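Local atomic coordinates of ceramide very long chain fatty acid hydroxylase SCS7 (Saccharomyces cerevisiae, PDB entry 4ZR1), a protein that hydroxylates the very long chain fatty acids of sphingolipids, probably at C-2 of the acyl chain of dihydroceramides and phytoceramides. Residues H51-L56 with V75-R80; W105-A110 with G224-D229; Y185-P190 with E230-L235. One frame throughout, in Å; residues are numbered along the deposited sequence.

In the fold
Along the chain, interaction 1 closes before the other two begin, while the segments of interactions 2 and 3 alternate. Interaction 1 belongs to the part assigned to the cytoplasmic side and lies on the opposite side of the chain's centre from interaction 2, with about 29 Å between their centres. It is about 22 Å, centre to centre, from interaction 3. Interactions 2 and 3 are only about 9 Å apart between centres and share helix 211-236, whose successive turns meet first helix 106-125 and then the loop 185-190. They meet where Asp229 OD2 probably accepts a hydrogen bond from Met189 N. The same helix thus runs from packing within the membrane to a zinc ligand, His232.

Interaction 1: H51-L56 with V75-R80; sequences HKFLDL and VDQIHR
Phe53 lays one face of its ring on the aliphatic part of Gln77, joining the loop that follows helix 44-51 to the last turn of helix 71-78 in the part of this helical membrane enzyme assigned to the cytoplasmic side. The closely packed part is this face-on contact. Gln77 CB stands over the middle of the Phe53 ring, 7° from the ring normal, in a CH-pi contact. On the opposite face Leu54 CG comes down toward the rim, so the ring is held between an aliphatic group of its own loop and one of the helix. With CG of Phe53 anti to its backbone N (chi1 -175°), the ring extends to the helix, and CZ at its far end lies 4.1 Å from Ile78 CD1. A flat apolar ring suits this place, and a glutamine can offer an aliphatic CB to a ring. Ile78 also packs on Phe171 and Tyr179 of helix 164-179, the helix that carries zinc ligands.

The contact is looser toward His51 and Arg80. His51 CE1 lies over one face of the Arg80 guanidinium, 4.2 Å from Arg80 NH1, and no hydrogen bond crosses between the segments. Arginine suits the spot because its flat head can be covered while its N-H groups bond elsewhere: NE hydrogen-bonds Thr26 O and NH2 forms a salt bridge with Glu290 OE2. Lys52, which leaves the helix with positive phi (56°), is exposed and sends its amine away from the contact. Next to this contact, His79 touches the rings of the zinc ligands His155 and His178, and its own ring is held by ND1, which gives a 2.7 Å hydrogen bond, at 163°, to an in-plane lone pair of Val75 O.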
loop_
_atom_site.group_PDB
_atom_site.type_symbol
_atom_site.label_atom_id
_atom_site.label_comp_id
_atom_site.label_asym_id
_atom_site.label_seq_id
_atom_site.Cartn_x
_atom_site.Cartn_y
_atom_site.Cartn_z
ATOM N N HIS A 51 16.310 1.001 18.281
ATOM C CA HIS A 51 16.485 0.391 16.962
ATOM C C HIS A 51 17.438 1.172 16.057
ATOM O O HIS A 51 17.855 0.671 15.009
ATOM C CB HIS A 51 15.125 0.230 16.276
ATOM C CG HIS A 51 14.143 -0.575 17.073
ATOM N ND1 HIS A 51 14.232 -1.946 17.200
ATOM C CD2 HIS A 51 13.052 -0.202 17.781
ATOM C CE1 HIS A 51 13.238 -2.382 17.954
ATOM N NE2 HIS A 51 12.507 -1.344 18.319
ATOM N N LYS A 52 17.785 2.391 16.471
ATOM C CA LYS A 52 18.760 3.217 15.754
ATOM C C LYS A 52 18.358 3.419 14.293
ATOM O O LYS A 52 19.183 3.315 13.387
ATOM C CB LYS A 52 20.162 2.592 15.845
ATOM C CG LYS A 52 20.802 2.684 17.231
ATOM C CD LYS A 52 22.303 2.399 17.188
ATOM C CE LYS A 52 23.124 3.653 17.471
ATOM N NZ LYS A 52 24.568 3.517 17.105
ATOM N N PHE A 53 17.084 3.715 14.073
ATOM C CA PHE A 53 16.546 3.812 12.720
ATOM C C PHE A 53 16.108 5.236 12.357
ATOM O O PHE A 53 16.915 6.051 11.933
ATOM C CB PHE A 53 15.378 2.841 12.572
ATOM C CG PHE A 53 14.818 2.759 11.179
ATOM C CD1 PHE A 53 15.652 2.567 10.090
ATOM C CD2 PHE A 53 13.450 2.828 10.966
ATOM C CE1 PHE A 53 15.133 2.483 8.807
ATOM C CE2 PHE A 53 12.921 2.740 9.682
ATOM C CZ PHE A 53 13.762 2.568 8.604
ATOM N N LEU A 54 14.822 5.526 12.507
ATOM C CA LEU A 54 14.319 6.865 12.260
ATOM C C LEU A 54 13.768 7.480 13.545
ATOM O O LEU A 54 13.166 6.797 14.379
ATOM C CB LEU A 54 13.228 6.848 11.183
ATOM C CG LEU A 54 13.606 6.414 9.764
ATOM C CD1 LEU A 54 12.350 6.307 8.927
ATOM C CD2 LEU A 54 14.597 7.366 9.104
ATOM N N ASP A 55 13.984 8.778 13.695
ATOM C CA ASP A 55 13.445 9.518 14.821
ATOM C C ASP A 55 12.087 10.060 14.415
ATOM O O ASP A 55 12.001 11.028 13.656
ATOM C CB ASP A 55 14.408 10.635 15.230
ATOM C CG ASP A 55 13.911 11.452 16.415
ATOM O OD1 ASP A 55 12.874 11.084 17.016
ATOM O OD2 ASP A 55 14.582 12.462 16.756
ATOM N N LEU A 56 11.031 9.421 14.917
ATOM C CA LEU A 56 9.656 9.829 14.604
ATOM C C LEU A 56 9.341 11.289 14.923
ATOM O O LEU A 56 8.396 11.848 14.384
ATOM C CB LEU A 56 8.657 8.961 15.359
ATOM C CG LEU A 56 8.319 7.582 14.797
ATOM C CD1 LEU A 56 7.236 6.896 15.622
ATOM C CD2 LEU A 56 7.880 7.714 13.358
ATOM N N VAL A 75 15.190 -2.161 4.834
ATOM C CA VAL A 75 14.039 -3.022 4.543
ATOM C C VAL A 75 13.596 -3.766 5.794
ATOM O O VAL A 75 12.413 -3.997 5.992
ATOM C CB VAL A 75 14.317 -4.060 3.405
ATOM C CG1 VAL A 75 14.739 -3.362 2.131
ATOM C CG2 VAL A 75 15.365 -5.070 3.814
ATOM N N ASP A 76 14.543 -4.119 6.653
ATOM C CA ASP A 76 14.200 -4.838 7.865
ATOM C C ASP A 76 13.450 -3.928 8.822
ATOM O O ASP A 76 12.584 -4.366 9.571
ATOM C CB ASP A 76 15.454 -5.387 8.541
ATOM C CG ASP A 76 15.128 -6.283 9.717
ATOM O OD1 ASP A 76 15.106 -5.782 10.862
ATOM O OD2 ASP A 76 14.871 -7.488 9.489
ATOM N N GLN A 77 13.784 -2.648 8.785
ATOM C CA GLN A 77 13.310 -1.733 9.805
ATOM C C GLN A 77 12.013 -1.028 9.416
ATOM O O GLN A 77 11.157 -0.789 10.268
ATOM C CB GLN A 77 14.404 -0.716 10.114
ATOM C CG GLN A 77 14.517 -0.370 11.575
ATOM C CD GLN A 77 14.898 -1.536 12.431
ATOM O OE1 GLN A 77 15.620 -2.436 12.000
ATOM N NE2 GLN A 77 14.396 -1.543 13.656
ATOM N N ILE A 78 11.875 -0.705 8.132
ATOM C CA ILE A 78 10.705 0.013 7.623
ATOM C C ILE A 78 9.424 -0.826 7.695
ATOM O O ILE A 78 8.325 -0.274 7.761
ATOM C CB ILE A 78 10.916 0.469 6.157
ATOM C CG1 ILE A 78 9.980 1.621 5.801
ATOM C CG2 ILE A 78 10.713 -0.694 5.183
ATOM C CD1 ILE A 78 10.271 2.899 6.542
ATOM N N HIS A 79 9.570 -2.155 7.688
ATOM C CA HIS A 79 8.421 -3.058 7.742
ATOM C C HIS A 79 8.112 -3.509 9.172
ATOM O O HIS A 79 7.203 -4.302 9.400
ATOM C CB HIS A 79 8.649 -4.285 6.850
ATOM C CG HIS A 79 8.818 -3.957 5.399
ATOM N ND1 HIS A 79 10.047 -3.946 4.777
ATOM C CD2 HIS A 79 7.914 -3.621 4.447
ATOM C CE1 HIS A 79 9.895 -3.620 3.506
ATOM N NE2 HIS A 79 8.611 -3.412 3.280
ATOM N N ARG A 80 8.865 -3.007 10.142
ATOM C CA ARG A 80 8.507 -3.248 11.531
ATOM C C ARG A 80 7.755 -2.020 12.022
ATOM O O ARG A 80 8.339 -0.951 12.176
ATOM C CB ARG A 80 9.746 -3.557 12.362
ATOM C CG ARG A 80 10.465 -4.808 11.860
ATOM C CD ARG A 80 11.708 -5.130 12.655
ATOM N NE ARG A 80 11.394 -5.379 14.055
ATOM C CZ ARG A 80 12.285 -5.779 14.953
ATOM N NH1 ARG A 80 11.919 -5.978 16.214
ATOM N NH2 ARG A 80 13.542 -5.983 14.583
#

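Interaction 2: W105-A110 with G224-D229; sequences WVVPVA and GYVCYD. With BOG (octyl beta-D-glucopyranoside), chain J.
Val107 inserts its two methyl groups between Tyr225, Val226 and Asp229 where two transmembrane helices, TM1 and TM4, pack antiparallel. The short axes of 106-110 and 224-229 come within 9.5 Å of each other, at 162° between their directions.

Apolar contacts make up most of the interface. CG1 of Val107, anti to the backbone N (chi1 -178°), comes obliquely to the Tyr225 ring near CE2 and lies 4.1 Å from Val226 CG2. The other Val226 methyl, CG1, is 4.1 Å from Pro108 CA, so this valine bears on the backbone of TM1 as well as its side chains. Branched valines fit between close helices because they fill space near the backbone and have few rotamers to lose. Pro108, near the start of its helix, brings a compact ring where the missing N-H probably costs no helical bond.

None of the polar bonds crosses between the two helices. Tyr225 OH gives a weak 2.7 Å hydrogen bond to Asp229 OD2, one turn further on, and the same oxygen accepts the backbone N of Met189 in the neighbouring loop. A buried carboxylate oxygen thus has two donors, one of them weakly bonded, while Val107 CG2 only packs against it, 3.8 Å from OD2. The Tyr225 ring also stacks on Phe194, close to a bound tridecane.

Detergent forms the third kind of contact, on the far side of TM1. The indole of Trp105 has Val106 CG2 over one face and the octyl chain of an octyl glucoside over the other, as suits tryptophan near a membrane boundary. The chain's end reaches the next turn, where its C8' is 4.0 Å from Val109 CG1.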
loop_
_atom_site.group_PDB
_atom_site.type_symbol
_atom_site.label_atom_id
_atom_site.label_comp_id
_atom_site.label_asym_id
_atom_site.label_seq_id
_atom_site.Cartn_x
_atom_site.Cartn_y
_atom_site.Cartn_z
ATOM N N TRP A 105 -11.662 9.571 1.520
ATOM C CA TRP A 105 -12.669 10.060 0.578
ATOM C C TRP A 105 -12.078 10.748 -0.647
ATOM O O TRP A 105 -12.800 11.076 -1.584
ATOM C CB TRP A 105 -13.650 11.016 1.283
ATOM C CG TRP A 105 -13.000 12.146 2.029
ATOM C CD1 TRP A 105 -12.729 12.188 3.358
ATOM C CD2 TRP A 105 -12.540 13.396 1.484
ATOM N NE1 TRP A 105 -12.125 13.380 3.683
ATOM C CE2 TRP A 105 -11.997 14.141 2.552
ATOM C CE3 TRP A 105 -12.530 13.953 0.197
ATOM C CZ2 TRP A 105 -11.460 15.418 2.384
ATOM C CZ3 TRP A 105 -11.990 15.229 0.026
ATOM C CH2 TRP A 105 -11.458 15.943 1.116
ATOM N N VAL A 106 -10.771 10.966 -0.650
ATOM C CA VAL A 106 -10.147 11.686 -1.751
ATOM C C VAL A 106 -10.155 10.853 -3.039
ATOM O O VAL A 106 -10.381 11.381 -4.138
ATOM C CB VAL A 106 -8.704 12.094 -1.389
ATOM C CG1 VAL A 106 -7.989 12.725 -2.591
ATOM C CG2 VAL A 106 -8.733 13.048 -0.231
ATOM N N VAL A 107 -9.918 9.552 -2.900
ATOM C CA VAL A 107 -9.857 8.672 -4.058
ATOM C C VAL A 107 -11.204 8.570 -4.803
ATOM O O VAL A 107 -11.250 8.774 -6.021
ATOM C CB VAL A 107 -9.382 7.265 -3.659
ATOM C CG1 VAL A 107 -9.284 6.387 -4.891
ATOM C CG2 VAL A 107 -8.054 7.340 -2.913
ATOM N N PRO A 108 -12.308 8.266 -4.092
ATOM C CA PRO A 108 -13.575 8.255 -4.840
ATOM C C PRO A 108 -13.936 9.598 -5.493
ATOM O O PRO A 108 -14.331 9.581 -6.661
ATOM C CB PRO A 108 -14.614 7.897 -3.775
ATOM C CG PRO A 108 -13.847 7.266 -2.666
ATOM C CD PRO A 108 -12.507 7.904 -2.674
ATOM N N VAL A 109 -13.804 10.724 -4.782
ATOM C CA VAL A 109 -14.207 12.015 -5.358
ATOM C C VAL A 109 -13.307 12.426 -6.515
ATOM O O VAL A 109 -13.747 13.131 -7.417
ATOM C CB VAL A 109 -14.234 13.185 -4.312
ATOM C CG1 VAL A 109 -15.037 12.794 -3.082
ATOM C CG2 VAL A 109 -12.847 13.618 -3.924
ATOM N N ALA A 110 -12.051 11.991 -6.507
ATOM C CA ALA A 110 -11.160 12.364 -7.593
ATOM C C ALA A 110 -11.392 11.503 -8.831
ATOM O O ALA A 110 -11.370 12.010 -9.953
ATOM C CB ALA A 110 -9.704 12.274 -7.151
ATOM N N GLY A 224 -11.746 -0.390 -10.506
ATOM C CA GLY A 224 -11.135 -1.423 -9.703
ATOM C C GLY A 224 -10.098 -0.845 -8.773
ATOM O O GLY A 224 -10.008 -1.271 -7.624
ATOM N N TYR A 225 -9.326 0.130 -9.256
ATOM C CA TYR A 225 -8.348 0.800 -8.401
ATOM C C TYR A 225 -9.031 1.480 -7.214
ATOM O O TYR A 225 -8.578 1.356 -6.071
ATOM C CB TYR A 225 -7.527 1.843 -9.167
ATOM C CG TYR A 225 -6.998 2.876 -8.209
ATOM C CD1 TYR A 225 -5.962 2.563 -7.331
ATOM C CD2 TYR A 225 -7.572 4.148 -8.130
ATOM C CE1 TYR A 225 -5.496 3.499 -6.413
ATOM C CE2 TYR A 225 -7.114 5.084 -7.211
ATOM C CZ TYR A 225 -6.077 4.750 -6.355
ATOM O OH TYR A 225 -5.622 5.660 -5.439
ATOM N N VAL A 226 -10.108 2.214 -7.496
ATOM C CA VAL A 226 -10.859 2.913 -6.454
ATOM C C VAL A 226 -11.443 1.952 -5.426
ATOM O O VAL A 226 -11.431 2.233 -4.224
ATOM C CB VAL A 226 -11.993 3.750 -7.049
ATOM C CG1 VAL A 226 -12.791 4.414 -5.933
ATOM C CG2 VAL A 226 -11.408 4.790 -8.016
ATOM N N CYS A 227 -11.938 0.808 -5.890
ATOM C CA CYS A 227 -12.440 -0.203 -4.972
ATOM C C CYS A 227 -11.316 -0.727 -4.088
ATOM O O CYS A 227 -11.500 -0.892 -2.886
ATOM C CB CYS A 227 -13.102 -1.345 -5.740
ATOM S SG CYS A 227 -14.626 -0.864 -6.589
ATOM N N TYR A 228 -10.154 -0.975 -4.687
ATOM C CA TYR A 228 -8.971 -1.422 -3.951
ATOM C C TYR A 228 -8.550 -0.509 -2.780
ATOM O O TYR A 228 -8.382 -0.980 -1.649
ATOM C CB TYR A 228 -7.784 -1.574 -4.912
ATOM C CG TYR A 228 -6.434 -1.424 -4.228
ATOM C CD1 TYR A 228 -5.872 -2.478 -3.513
ATOM C CD2 TYR A 228 -5.723 -0.228 -4.298
ATOM C CE1 TYR A 228 -4.645 -2.345 -2.882
ATOM C CE2 TYR A 228 -4.502 -0.086 -3.683
ATOM C CZ TYR A 228 -3.966 -1.146 -2.966
ATOM O OH TYR A 228 -2.741 -1.005 -2.341
ATOM N N ASP A 229 -8.362 0.783 -3.055
ATOM C CA ASP A 229 -7.802 1.711 -2.072
ATOM C C ASP A 229 -8.804 1.969 -0.964
ATOM O O ASP A 229 -8.425 2.109 0.195
ATOM C CB ASP A 229 -7.404 3.039 -2.725
ATOM C CG ASP A 229 -5.972 3.486 -2.370
ATOM O OD1 ASP A 229 -5.306 2.869 -1.500
ATOM O OD2 ASP A 229 -5.513 4.480 -2.983
HETATM C C1 BOG J . -11.969 17.937 8.339
HETATM O O1 BOG J . -12.737 18.058 7.173
HETATM C C2 BOG J . -12.414 16.716 9.100
HETATM O O2 BOG J . -13.796 16.804 9.352
HETATM C C3 BOG J . -11.643 16.669 10.401
HETATM O O3 BOG J . -11.911 15.457 11.060
HETATM C C4 BOG J . -10.163 16.751 10.097
HETATM O O4 BOG J . -9.425 16.865 11.293
HETATM C C5 BOG J . -9.887 17.942 9.208
HETATM O O5 BOG J . -10.609 17.798 8.011
HETATM C C6 BOG J . -8.406 18.022 8.907
HETATM O O6 BOG J . -7.758 18.737 9.937
HETATM C "C1'" BOG J . -12.243 17.283 6.109
HETATM C "C2'" BOG J . -13.128 16.072 5.911
HETATM C "C3'" BOG J . -14.405 16.488 5.214
HETATM C "C4'" BOG J . -14.555 15.719 3.917
HETATM C "C5'" BOG J . -14.924 16.652 2.779
HETATM C "C6'" BOG J . -15.642 15.883 1.686
HETATM C "C7'" BOG J . -15.620 16.719 0.424
HETATM C "C8'" BOG J . -16.034 15.899 -0.785
#

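Interaction 3: Y185-P190 with E230-L235. With ZN (zinc ion), chain C; BOG (octyl beta-D-glucopyranoside), chain E; BOG (octyl beta-D-glucopyranoside), chain G; BOG (octyl beta-D-glucopyranoside), chain H.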
loop_
_atom_site.group_PDB
_atom_site.type_symbol
_atom_site.label_atom_id
_atom_site.label_comp_id
_atom_site.label_asym_id
_atom_site.label_seq_id
_atom_site.Cartn_x
_atom_site.Cartn_y
_atom_site.Cartn_z
ATOM N N TYR A 185 -4.010 9.122 7.217
ATOM C CA TYR A 185 -3.814 9.998 6.067
ATOM C C TYR A 185 -2.644 9.589 5.188
ATOM O O TYR A 185 -2.315 10.295 4.244
ATOM C CB TYR A 185 -3.631 11.441 6.513
ATOM C CG TYR A 185 -4.875 12.054 7.121
ATOM C CD1 TYR A 185 -5.883 12.576 6.324
ATOM C CD2 TYR A 185 -5.023 12.134 8.492
ATOM C CE1 TYR A 185 -7.006 13.146 6.883
ATOM C CE2 TYR A 185 -6.139 12.700 9.055
ATOM C CZ TYR A 185 -7.127 13.206 8.255
ATOM O OH TYR A 185 -8.238 13.768 8.844
ATOM N N ARG A 186 -2.034 8.444 5.474
ATOM C CA ARG A 186 -0.951 7.943 4.639
ATOM C C ARG A 186 -1.200 6.514 4.197
ATOM O O ARG A 186 -0.270 5.713 4.109
ATOM C CB ARG A 186 0.389 8.016 5.379
ATOM C CG ARG A 186 1.131 9.327 5.197
ATOM C CD ARG A 186 0.459 10.445 5.957
ATOM N NE ARG A 186 1.251 11.665 5.888
ATOM C CZ ARG A 186 2.106 12.059 6.828
ATOM N NH1 ARG A 186 2.278 11.337 7.937
ATOM N NH2 ARG A 186 2.788 13.182 6.659
ATOM N N LEU A 187 -2.457 6.190 3.927
ATOM C CA LEU A 187 -2.808 4.857 3.472
ATOM C C LEU A 187 -3.147 4.892 1.985
ATOM O O LEU A 187 -2.453 4.279 1.173
ATOM C CB LEU A 187 -3.968 4.295 4.305
ATOM C CG LEU A 187 -4.365 2.828 4.137
ATOM C CD1 LEU A 187 -5.136 2.319 5.350
ATOM C CD2 LEU A 187 -5.210 2.654 2.888
ATOM N N VAL A 188 -4.212 5.598 1.617
ATOM C CA VAL A 188 -4.579 5.630 0.211
ATOM C C VAL A 188 -3.561 6.444 -0.561
ATOM O O VAL A 188 -2.764 7.178 0.017
ATOM C CB VAL A 188 -5.981 6.196 -0.030
ATOM C CG1 VAL A 188 -7.010 5.466 0.856
ATOM C CG2 VAL A 188 -6.004 7.689 0.198
ATOM N N MET A 189 -3.578 6.283 -1.873
ATOM C CA MET A 189 -2.583 6.899 -2.725
ATOM C C MET A 189 -2.945 8.340 -2.973
ATOM O O MET A 189 -4.092 8.658 -3.258
ATOM C CB MET A 189 -2.476 6.166 -4.057
ATOM C CG MET A 189 -2.220 4.686 -3.926
ATOM S SD MET A 189 -1.959 3.979 -5.555
ATOM C CE MET A 189 -0.933 5.260 -6.246
ATOM N N PRO A 190 -1.965 9.227 -2.855
ATOM C CA PRO A 190 -2.210 10.613 -3.245
ATOM C C PRO A 190 -2.359 10.704 -4.756
ATOM O O PRO A 190 -1.620 10.015 -5.459
ATOM C CB PRO A 190 -0.954 11.339 -2.752
ATOM C CG PRO A 190 0.057 10.307 -2.630
ATOM C CD PRO A 190 -0.645 9.052 -2.235
ATOM N N GLU A 230 -10.084 2.051 -1.331
ATOM C CA GLU A 230 -11.154 2.178 -0.349
ATOM C C GLU A 230 -11.224 0.920 0.493
ATOM O O GLU A 230 -11.243 0.986 1.718
ATOM C CB GLU A 230 -12.489 2.439 -1.028
ATOM C CG GLU A 230 -12.523 3.770 -1.746
ATOM C CD GLU A 230 -12.139 4.925 -0.839
ATOM O OE1 GLU A 230 -12.928 5.282 0.051
ATOM O OE2 GLU A 230 -11.035 5.464 -1.003
ATOM N N CYS A 231 -11.239 -0.232 -0.169
ATOM C CA CYS A 231 -11.163 -1.490 0.547
ATOM C C CYS A 231 -9.949 -1.469 1.477
ATOM O O CYS A 231 -10.079 -1.669 2.690
ATOM C CB CYS A 231 -11.080 -2.672 -0.415
ATOM S SG CYS A 231 -11.081 -4.280 0.421
ATOM N N HIS A 232 -8.779 -1.196 0.901
ATOM C CA HIS A 232 -7.531 -1.149 1.658
ATOM C C HIS A 232 -7.649 -0.277 2.899
ATOM O O HIS A 232 -7.260 -0.690 3.986
ATOM C CB HIS A 232 -6.394 -0.638 0.787
ATOM C CG HIS A 232 -5.066 -0.698 1.458
ATOM N ND1 HIS A 232 -3.976 0.019 1.022
ATOM C CD2 HIS A 232 -4.651 -1.401 2.540
ATOM C CE1 HIS A 232 -2.945 -0.233 1.810
ATOM N NE2 HIS A 232 -3.328 -1.087 2.741
ATOM N N PHE A 233 -8.206 0.919 2.736
ATOM C CA PHE A 233 -8.443 1.801 3.869
ATOM C C PHE A 233 -9.274 1.133 4.964
ATOM O O PHE A 233 -8.874 1.110 6.131
ATOM C CB PHE A 233 -9.135 3.095 3.430
ATOM C CG PHE A 233 -9.209 4.126 4.519
ATOM C CD1 PHE A 233 -8.130 4.975 4.763
ATOM C CD2 PHE A 233 -10.335 4.228 5.331
ATOM C CE1 PHE A 233 -8.185 5.919 5.779
ATOM C CE2 PHE A 233 -10.398 5.181 6.359
ATOM C CZ PHE A 233 -9.326 6.019 6.582
ATOM N N PHE A 234 -10.423 0.579 4.597
ATOM C CA PHE A 234 -11.382 0.171 5.612
ATOM C C PHE A 234 -10.993 -1.161 6.234
ATOM O O PHE A 234 -11.491 -1.531 7.296
ATOM C CB PHE A 234 -12.799 0.150 5.028
ATOM C CG PHE A 234 -13.329 1.530 4.727
ATOM C CD1 PHE A 234 -13.520 2.449 5.754
ATOM C CD2 PHE A 234 -13.600 1.922 3.427
ATOM C CE1 PHE A 234 -13.981 3.730 5.490
ATOM C CE2 PHE A 234 -14.062 3.201 3.154
ATOM C CZ PHE A 234 -14.254 4.104 4.185
ATOM N N LEU A 235 -10.055 -1.850 5.600
ATOM C CA LEU A 235 -9.436 -3.010 6.220
ATOM C C LEU A 235 -8.646 -2.616 7.473
ATOM O O LEU A 235 -8.594 -3.371 8.439
ATOM C CB LEU A 235 -8.520 -3.720 5.229
ATOM C CG LEU A 235 -9.164 -4.505 4.093
ATOM C CD1 LEU A 235 -8.077 -5.296 3.383
ATOM C CD2 LEU A 235 -10.252 -5.432 4.621
HETATM ZN ZN ZN C . -2.291 -2.103 4.527
HETATM C C1 BOG E . 1.708 6.381 -0.102
HETATM O O1 BOG E . 1.629 7.705 0.381
HETATM C C2 BOG E . 0.977 5.474 0.859
HETATM O O2 BOG E . 1.716 5.448 2.058
HETATM C C3 BOG E . 0.937 4.061 0.324
HETATM O O3 BOG E . 0.084 3.224 1.071
HETATM C C4 BOG E . 0.538 4.026 -1.120
HETATM O O4 BOG E . 0.769 2.718 -1.585
HETATM C C5 BOG E . 1.391 4.993 -1.897
HETATM O O5 BOG E . 1.161 6.293 -1.398
HETATM C C6 BOG E . 1.016 4.846 -3.364
HETATM O O6 BOG E . 1.205 6.038 -4.094
HETATM C "C1'" BOG E . 2.848 8.418 0.363
HETATM C "C2'" BOG E . 2.670 9.817 0.916
HETATM C "C3'" BOG E . 3.736 10.711 0.315
HETATM C "C4'" BOG E . 3.133 11.896 -0.417
HETATM C "C5'" BOG E . 3.974 12.249 -1.632
HETATM C "C6'" BOG E . 3.639 13.645 -2.100
HETATM C "C7'" BOG E . 4.338 13.935 -3.409
HETATM C "C8'" BOG E . 5.789 14.264 -3.141
HETATM C C1 BOG G . -18.304 0.910 7.371
HETATM O O1 BOG G . -17.327 0.715 6.376
HETATM C C2 BOG G . -17.639 0.838 8.725
HETATM O O2 BOG G . -17.105 -0.451 8.894
HETATM C C3 BOG G . -18.640 1.096 9.827
HETATM O O3 BOG G . -17.951 1.251 11.046
HETATM C C4 BOG G . -19.444 2.339 9.521
HETATM O O4 BOG G . -20.529 2.418 10.416
HETATM C C5 BOG G . -19.976 2.245 8.109
HETATM O O5 BOG G . -18.894 2.178 7.213
HETATM C C6 BOG G . -20.842 3.446 7.793
HETATM O O6 BOG G . -20.365 4.578 8.487
HETATM C "C1'" BOG G . -17.467 -0.459 5.608
HETATM C "C2'" BOG G . -16.815 -0.231 4.261
HETATM C "C3'" BOG G . -16.791 -1.511 3.455
HETATM C "C4'" BOG G . -16.805 -1.178 1.979
HETATM C "C5'" BOG G . -15.482 -0.576 1.565
HETATM C "C6'" BOG G . -15.005 -1.269 0.306
HETATM C "C7'" BOG G . -15.596 -0.606 -0.920
HETATM C "C8'" BOG G . -14.990 -1.244 -2.148
HETATM C C1 BOG H . -17.622 6.797 7.074
HETATM O O1 BOG H . -18.549 5.994 6.381
HETATM C C2 BOG H . -18.325 7.726 8.044
HETATM O O2 BOG H . -19.237 8.548 7.349
HETATM C C3 BOG H . -17.299 8.603 8.730
HETATM O O3 BOG H . -17.904 9.327 9.776
HETATM C C4 BOG H . -16.176 7.754 9.287
HETATM O O4 BOG H . -15.140 8.599 9.738
HETATM C C5 BOG H . -15.666 6.800 8.224
HETATM O O5 BOG H . -16.719 5.980 7.777
HETATM C C6 BOG H . -14.565 5.923 8.786
HETATM O O6 BOG H . -13.309 6.441 8.414
HETATM C "C1'" BOG H . -17.953 5.013 5.561
HETATM C "C2'" BOG H . -18.410 5.172 4.126
HETATM C "C3'" BOG H . -17.841 4.040 3.292
HETATM C "C4'" BOG H . -17.893 4.387 1.817
HETATM C "C5'" BOG H . -16.712 3.739 1.124
HETATM C "C6'" BOG H . -17.075 3.294 -0.276
HETATM C "C7'" BOG H . -16.755 4.389 -1.275
HETATM C "C8'" BOG H . -16.786 3.807 -2.674
#
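This is a buried apolar contact beside the metal centre: the loop 185-190, just before transmembrane helix 191-208, packs against the cytoplasmic end of TM4, where the zinc ligand His232 sits in this histidine-rich hydroxylase fold. Leu187 carries most of it. Its CG is anti to the backbone N (chi1 -171°), which extends the side chain to the helix, and CD2 lies over one face of the His232 imidazole, 3.7 Å from the ring centroid and 21° off the normal. CD2 also reaches Phe233 CB at 4.0 Å. Leucine suits the place because its forked end can cover the imidazole face with CD2 while CD1 packs against Phe233, without competing for the metal.

His232 in turn presents NE2 to zinc at 2.3 Å. His177, His236, His251 and His255 complete the site, so the leucine methyl flanks a first-shell ligand and would be expected to restrict its tilt on that side.

Val188 packs alongside, its CG1 4.1 Å from Phe233 CD1, and it also touches Val107 of TM1. On the outer side of TM4, Phe234 meets the alkyl chains of two octyl glucosides, consistent with a surface that faces lipid in the membrane; Phe234 CD2 is 3.6 Å from C5' of one.

The loop's other side holds a third octyl glucoside by its sugar. Two of its hydroxyls bond to backbone carbonyls: O2 to Arg186 O at 2.9 Å, and O3 to Leu187 O at 2.7 Å.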